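Local coordinates for protein flavoredoxin (Desulfovibrio vulgaris str. 'Miyazaki F', PDB 2D5M) that binds flavin mononucleotide and probably transfers electrons, as a member of the flavin reductase-like family of FMN-binding proteins, at residues 61-69 / 103-111. Residues are numbered along the deposited sequence; the frame is centred on the assembly and turned at random.
Sequences TERGAFTIS and GEHVDAPYV
Strand 109-111 runs along strand 65-69 in the same direction, their axes 6° apart and 6.4 Å at closest approach, and Ala65, Thr67 and Ser69 point their side chains at segment 103-111. Strand 65-70 belongs to the antiparallel sheet of the FMN-binding flavin reductase-like fold, where backbone hydrogen bonds tie it to strands 14-22 and 116-126. Segment 103-111 therefore packs on a face of this sheet and does not extend it. Phe66 and Ile68 point away from segment 103-111, and both side chains touch Leu120.

Each of the three direct hydrogen bonds uses at least one side chain, and none joins backbone to backbone. Thr67 OG1 donates to Pro109 O at 2.6 Å, tilted out of the carbonyl plane. The chi1 of Thr67, 66°, tucks OG1 in between the two backbone arms and brings CG2 against the Pro109 carbonyl as well. Two residues along the strand, Ser69 OG accepts the backbone N-H of Val111 at 2.9 Å in a nearly straight bond. Tyr110 CB sits beside both hydroxyls, while its ring leads off toward Ala117 and Lys142. At the other end, Ala65 CB meets Val106 CB at 4.0 Å, and Ala108 CB rests on Phe66 CA at 3.6 Å.

An inverse gamma turn at Asp107, closed by a weak bond from Ala108 N to Val106 O, bends the chain just before strand 109-111. The Asp107 carbonyl and Ala65 O share a bridging water, which donates to both. A second water links Asp107 OD2 to Arg63 O at the end of helix 55-63. Arg63 is also held by Asp23 O, which accepts from NH2. The extended Arg63 chain brings NH1 to Asp107 OD2 at 2.8 Å, in a salt bridge that uses the syn lone pair and lies in the guanidinium plane, with the carboxylate turned 84° to it.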
ATOM      1  N   THR A  61      14.146 -16.021  -5.457  1.00  8.75           N
ATOM      2  CA  THR A  61      13.917 -17.462  -5.563  1.00 10.14           C
ATOM      3  C   THR A  61      15.149 -18.230  -5.120  1.00 11.62           C
ATOM      4  O   THR A  61      15.033 -19.320  -4.552  1.00 14.47           O
ATOM      5  CB  THR A  61      13.482 -17.948  -6.947  1.00 12.48           C
ATOM      6  OG1 THR A  61      14.491 -17.784  -7.913  1.00 13.53           O
ATOM      7  CG2 THR A  61      12.236 -17.224  -7.458  1.00 12.39           C
ATOM      8  N   GLU A  62      16.333 -17.704  -5.294  1.00  9.75           N
ATOM      9  CA  GLU A  62      17.568 -18.391  -4.937  1.00 10.86           C
ATOM     10  C   GLU A  62      17.926 -18.234  -3.471  1.00 10.55           C
ATOM     11  O   GLU A  62      18.405 -19.189  -2.881  1.00 14.79           O
ATOM     12  CB  GLU A  62      18.712 -17.788  -5.802  1.00 11.04           C
ATOM     13  CG  GLU A  62      18.615 -18.189  -7.267  1.00 11.70           C
ATOM     14  CD  GLU A  62      19.601 -17.515  -8.193  1.00 11.88           C
ATOM     15  OE1 GLU A  62      20.227 -16.495  -7.762  1.00 12.01           O
ATOM     16  OE2 GLU A  62      19.694 -17.970  -9.391  1.00 14.59           O
ATOM     17  N   ARG A  63      17.773 -17.045  -2.902  1.00  9.39           N
ATOM     18  CA  ARG A  63      18.231 -16.818  -1.543  1.00 10.20           C
ATOM     19  C   ARG A  63      17.163 -16.840  -0.487  1.00  9.39           C
ATOM     20  O   ARG A  63      17.440 -16.956   0.715  1.00 10.59           O
ATOM     21  CB  ARG A  63      18.972 -15.489  -1.444  1.00 13.16           C
ATOM     22  CG  ARG A  63      20.387 -15.728  -2.076  1.00 16.06           C
ATOM     23  CD  ARG A  63      21.241 -14.523  -1.775  1.00 11.66           C
ATOM     24  NE  ARG A  63      22.462 -14.620  -2.531  1.00 10.22           N
ATOM     25  CZ  ARG A  63      23.598 -15.097  -2.101  1.00 11.04           C
ATOM     26  NH1 ARG A  63      23.738 -15.583  -0.874  1.00 16.25           N
ATOM     27  NH2 ARG A  63      24.610 -15.130  -2.940  1.00 13.48           N
ATOM     28  N   GLY A  64      15.889 -16.715  -0.910  1.00  8.65           N
ATOM     29  CA  GLY A  64      14.800 -16.773   0.094  1.00  9.94           C
ATOM     30  C   GLY A  64      14.797 -15.629   1.061  1.00  7.52           C
ATOM     31  O   GLY A  64      14.329 -15.791   2.193  1.00  8.68           O
ATOM     32  N   ALA A  65      15.282 -14.469   0.663  1.00  7.12           N
ATOM     33  CA  ALA A  65      15.441 -13.335   1.541  1.00  6.97           C
ATOM     34  C   ALA A  65      15.478 -12.060   0.701  1.00  6.33           C
ATOM     35  O   ALA A  65      15.993 -12.070  -0.412  1.00  6.91           O
ATOM     36  CB  ALA A  65      16.764 -13.435   2.301  1.00  8.99           C
ATOM     37  N   PHE A  66      14.955 -10.971   1.278  1.00  6.08           N
ATOM     38  CA  PHE A  66      15.016  -9.688   0.632  1.00  5.87           C
ATOM     39  C   PHE A  66      14.817  -8.625   1.720  1.00  5.29           C
ATOM     40  O   PHE A  66      14.354  -8.922   2.819  1.00  6.23           O
ATOM     41  CB  PHE A  66      13.981  -9.524  -0.473  1.00  6.21           C
ATOM     42  CG  PHE A  66      12.518  -9.697  -0.093  1.00  5.93           C
ATOM     43  CD1 PHE A  66      11.736  -8.558   0.163  1.00  6.20           C
ATOM     44  CD2 PHE A  66      11.915 -10.921  -0.041  1.00  7.84           C
ATOM     45  CE1 PHE A  66      10.379  -8.700   0.432  1.00  7.04           C
ATOM     46  CE2 PHE A  66      10.564 -11.063   0.297  1.00  8.74           C
ATOM     47  CZ  PHE A  66       9.782  -9.949   0.527  1.00  7.54           C
ATOM     48  N   THR A  67      15.184  -7.400   1.393  1.00  5.32           N
ATOM     49  CA  THR A  67      14.899  -6.279   2.238  1.00  5.24           C
ATOM     50  C   THR A  67      13.955  -5.317   1.505  1.00  4.87           C
ATOM     51  O   THR A  67      13.821  -5.388   0.298  1.00  5.33           O
ATOM     52  CB  THR A  67      16.171  -5.495   2.636  1.00  5.38           C
ATOM     53  OG1 THR A  67      16.681  -4.913   1.451  1.00  6.19           O
ATOM     54  CG2 THR A  67      17.168  -6.395   3.313  1.00  6.30           C
ATOM     55  N   ILE A  68      13.336  -4.417   2.280  1.00  4.77           N
ATOM     56  CA  ILE A  68      12.635  -3.257   1.774  1.00  5.36           C
ATOM     57  C   ILE A  68      13.265  -2.045   2.430  1.00  5.20           C
ATOM     58  O   ILE A  68      13.253  -1.916   3.635  1.00  5.77           O
ATOM     59  CB  ILE A  68      11.130  -3.364   2.022  1.00  5.45           C
ATOM     60  CG1 ILE A  68      10.524  -4.435   1.098  1.00  5.84           C
ATOM     61  CG2 ILE A  68      10.450  -1.980   1.852  1.00  6.53           C
ATOM     62  CD1 ILE A  68       9.111  -4.829   1.432  1.00  6.66           C
ATOM     63  N   SER A  69      13.768  -1.157   1.591  1.00  5.11           N
ATOM     64  CA  SER A  69      14.287   0.120   2.065  1.00  5.74           C
ATOM     65  C   SER A  69      13.343   1.214   1.590  1.00  5.50           C
ATOM     66  O   SER A  69      12.904   1.221   0.436  1.00  6.56           O
ATOM     67  CB  SER A  69      15.702   0.359   1.531  1.00  5.99           C
ATOM     68  OG  SER A  69      16.604  -0.636   1.916  1.00  6.17           O
ATOM     69  N   GLY A 103      22.036  -7.231   5.646  1.00  7.67           N
ATOM     70  CA  GLY A 103      21.084  -7.519   6.687  1.00  7.90           C
ATOM     71  C   GLY A 103      21.725  -8.220   7.862  1.00  7.89           C
ATOM     72  O   GLY A 103      22.663  -8.989   7.701  1.00  9.82           O
ATOM     73  N   GLU A 104      21.191  -7.920   9.039  1.00  8.56           N
ATOM     74  CA  GLU A 104      21.660  -8.577  10.267  1.00  9.77           C
ATOM     75  C   GLU A 104      20.976  -9.899  10.480  1.00  9.77           C
ATOM     76  O   GLU A 104      21.532 -10.752  11.209  1.00 12.29           O
ATOM     77  CB  GLU A 104      21.464  -7.613  11.456  1.00 11.79           C
ATOM     78  CG  GLU A 104      22.394  -6.393  11.304  1.00 16.69           C
ATOM     79  CD  GLU A 104      22.179  -5.401  12.445  1.00 19.19           C
ATOM     80  OE1 GLU A 104      20.963  -5.231  12.814  1.00 28.44           O
ATOM     81  OE2 GLU A 104      23.133  -4.817  13.021  1.00 25.06           O
ATOM     82  N   HIS A 105      19.769 -10.075   9.940  1.00  8.39           N
ATOM     83  CA  HIS A 105      18.928 -11.215  10.191  1.00  8.42           C
ATOM     84  C   HIS A 105      18.667 -12.056   8.940  1.00  8.47           C
ATOM     85  O   HIS A 105      18.252 -13.205   9.057  1.00 11.01           O
ATOM     86  CB  HIS A 105      17.579 -10.775  10.788  1.00 10.01           C
ATOM     87  CG  HIS A 105      17.737  -9.982  12.037  1.00 10.59           C
ATOM     88  ND1 HIS A 105      17.849 -10.534  13.278  1.00 13.66           N
ATOM     89  CD2 HIS A 105      17.850  -8.616  12.182  1.00 13.35           C
ATOM     90  CE1 HIS A 105      18.005  -9.517  14.126  1.00 16.00           C
ATOM     91  NE2 HIS A 105      18.016  -8.361  13.507  1.00 15.66           N
ATOM     92  N   VAL A 106      18.832 -11.473   7.756  1.00  7.71           N
ATOM     93  CA  VAL A 106      18.473 -12.151   6.480  1.00  7.96           C
ATOM     94  C   VAL A 106      19.602 -11.893   5.476  1.00  7.59           C
ATOM     95  O   VAL A 106      20.324 -10.905   5.588  1.00  7.59           O
ATOM     96  CB  VAL A 106      17.112 -11.747   5.902  1.00  8.49           C
ATOM     97  CG1 VAL A 106      16.008 -11.789   6.977  1.00  9.47           C
ATOM     98  CG2 VAL A 106      17.159 -10.356   5.283  1.00  8.91           C
ATOM     99  N   ASP A 107      19.627 -12.807   4.516  1.00  7.93           N
ATOM    100  CA  ASP A 107      20.662 -12.825   3.463  1.00  8.66           C
ATOM    101  C   ASP A 107      20.340 -11.891   2.303  1.00  7.31           C
ATOM    102  O   ASP A 107      20.028 -12.333   1.172  1.00  7.75           O
ATOM    103  CB  ASP A 107      20.821 -14.248   2.970  1.00  9.57           C
ATOM    104  CG  ASP A 107      22.005 -14.412   2.044  1.00 12.61           C
ATOM    105  OD1 ASP A 107      22.916 -13.543   2.058  1.00 14.39           O
ATOM    106  OD2 ASP A 107      22.011 -15.444   1.327  1.00 15.53           O
ATOM    107  N   ALA A 108      20.379 -10.580   2.556  1.00  6.67           N
ATOM    108  CA  ALA A 108      20.040  -9.524   1.593  1.00  6.08           C
ATOM    109  C   ALA A 108      20.593  -8.209   2.090  1.00  6.04           C
ATOM    110  O   ALA A 108      20.644  -7.984   3.307  1.00  6.99           O
ATOM    111  CB  ALA A 108      18.543  -9.415   1.383  1.00  6.52           C
ATOM    112  N   PRO A 109      20.943  -7.306   1.186  1.00  5.82           N
ATOM    113  CA  PRO A 109      21.384  -5.969   1.567  1.00  6.31           C
ATOM    114  C   PRO A 109      20.200  -4.990   1.668  1.00  5.91           C
ATOM    115  O   PRO A 109      19.212  -5.194   0.940  1.00  5.89           O
ATOM    116  CB  PRO A 109      22.266  -5.540   0.413  1.00  6.54           C
ATOM    117  CG  PRO A 109      21.555  -6.159  -0.784  1.00  6.81           C
ATOM    118  CD  PRO A 109      20.961  -7.459  -0.261  1.00  6.15           C
ATOM    119  N   TYR A 110      20.357  -3.948   2.466  1.00  6.13           N
ATOM    120  CA  TYR A 110      19.437  -2.808   2.432  1.00  6.27           C
ATOM    121  C   TYR A 110      20.235  -1.552   2.091  1.00  6.02           C
ATOM    122  O   TYR A 110      21.464  -1.558   2.029  1.00  6.73           O
ATOM    123  CB  TYR A 110      18.645  -2.657   3.692  1.00  6.73           C
ATOM    124  CG  TYR A 110      19.406  -2.389   4.966  1.00  7.00           C
ATOM    125  CD1 TYR A 110      19.707  -1.120   5.371  1.00  7.65           C
ATOM    126  CD2 TYR A 110      19.826  -3.417   5.790  1.00 10.21           C
ATOM    127  CE1 TYR A 110      20.403  -0.857   6.554  1.00 10.41           C
ATOM    128  CE2 TYR A 110      20.486  -3.166   6.970  1.00 12.61           C
ATOM    129  CZ  TYR A 110      20.788  -1.896   7.332  1.00 12.24           C
ATOM    130  OH  TYR A 110      21.446  -1.640   8.529  1.00 17.25           O
ATOM    131  N   VAL A 111      19.517  -0.447   1.865  1.00  5.97           N
ATOM    132  CA  VAL A 111      20.146   0.798   1.452  1.00  6.19           C
ATOM    133  C   VAL A 111      20.519   1.615   2.688  1.00  5.62           C
ATOM    134  O   VAL A 111      19.618   2.117   3.386  1.00  6.71           O
ATOM    135  CB  VAL A 111      19.262   1.630   0.513  1.00  5.90           C
ATOM    136  CG1 VAL A 111      20.050   2.837   0.056  1.00  7.31           C
ATOM    137  CG2 VAL A 111      18.788   0.801  -0.670  1.00  6.11           C
TER
HETATM  138  O   HOH W   1      20.138 -17.381   1.549  1.00 17.07           O
HETATM  139  O   HOH W   2      18.827 -11.687  -1.287  1.00  7.50           O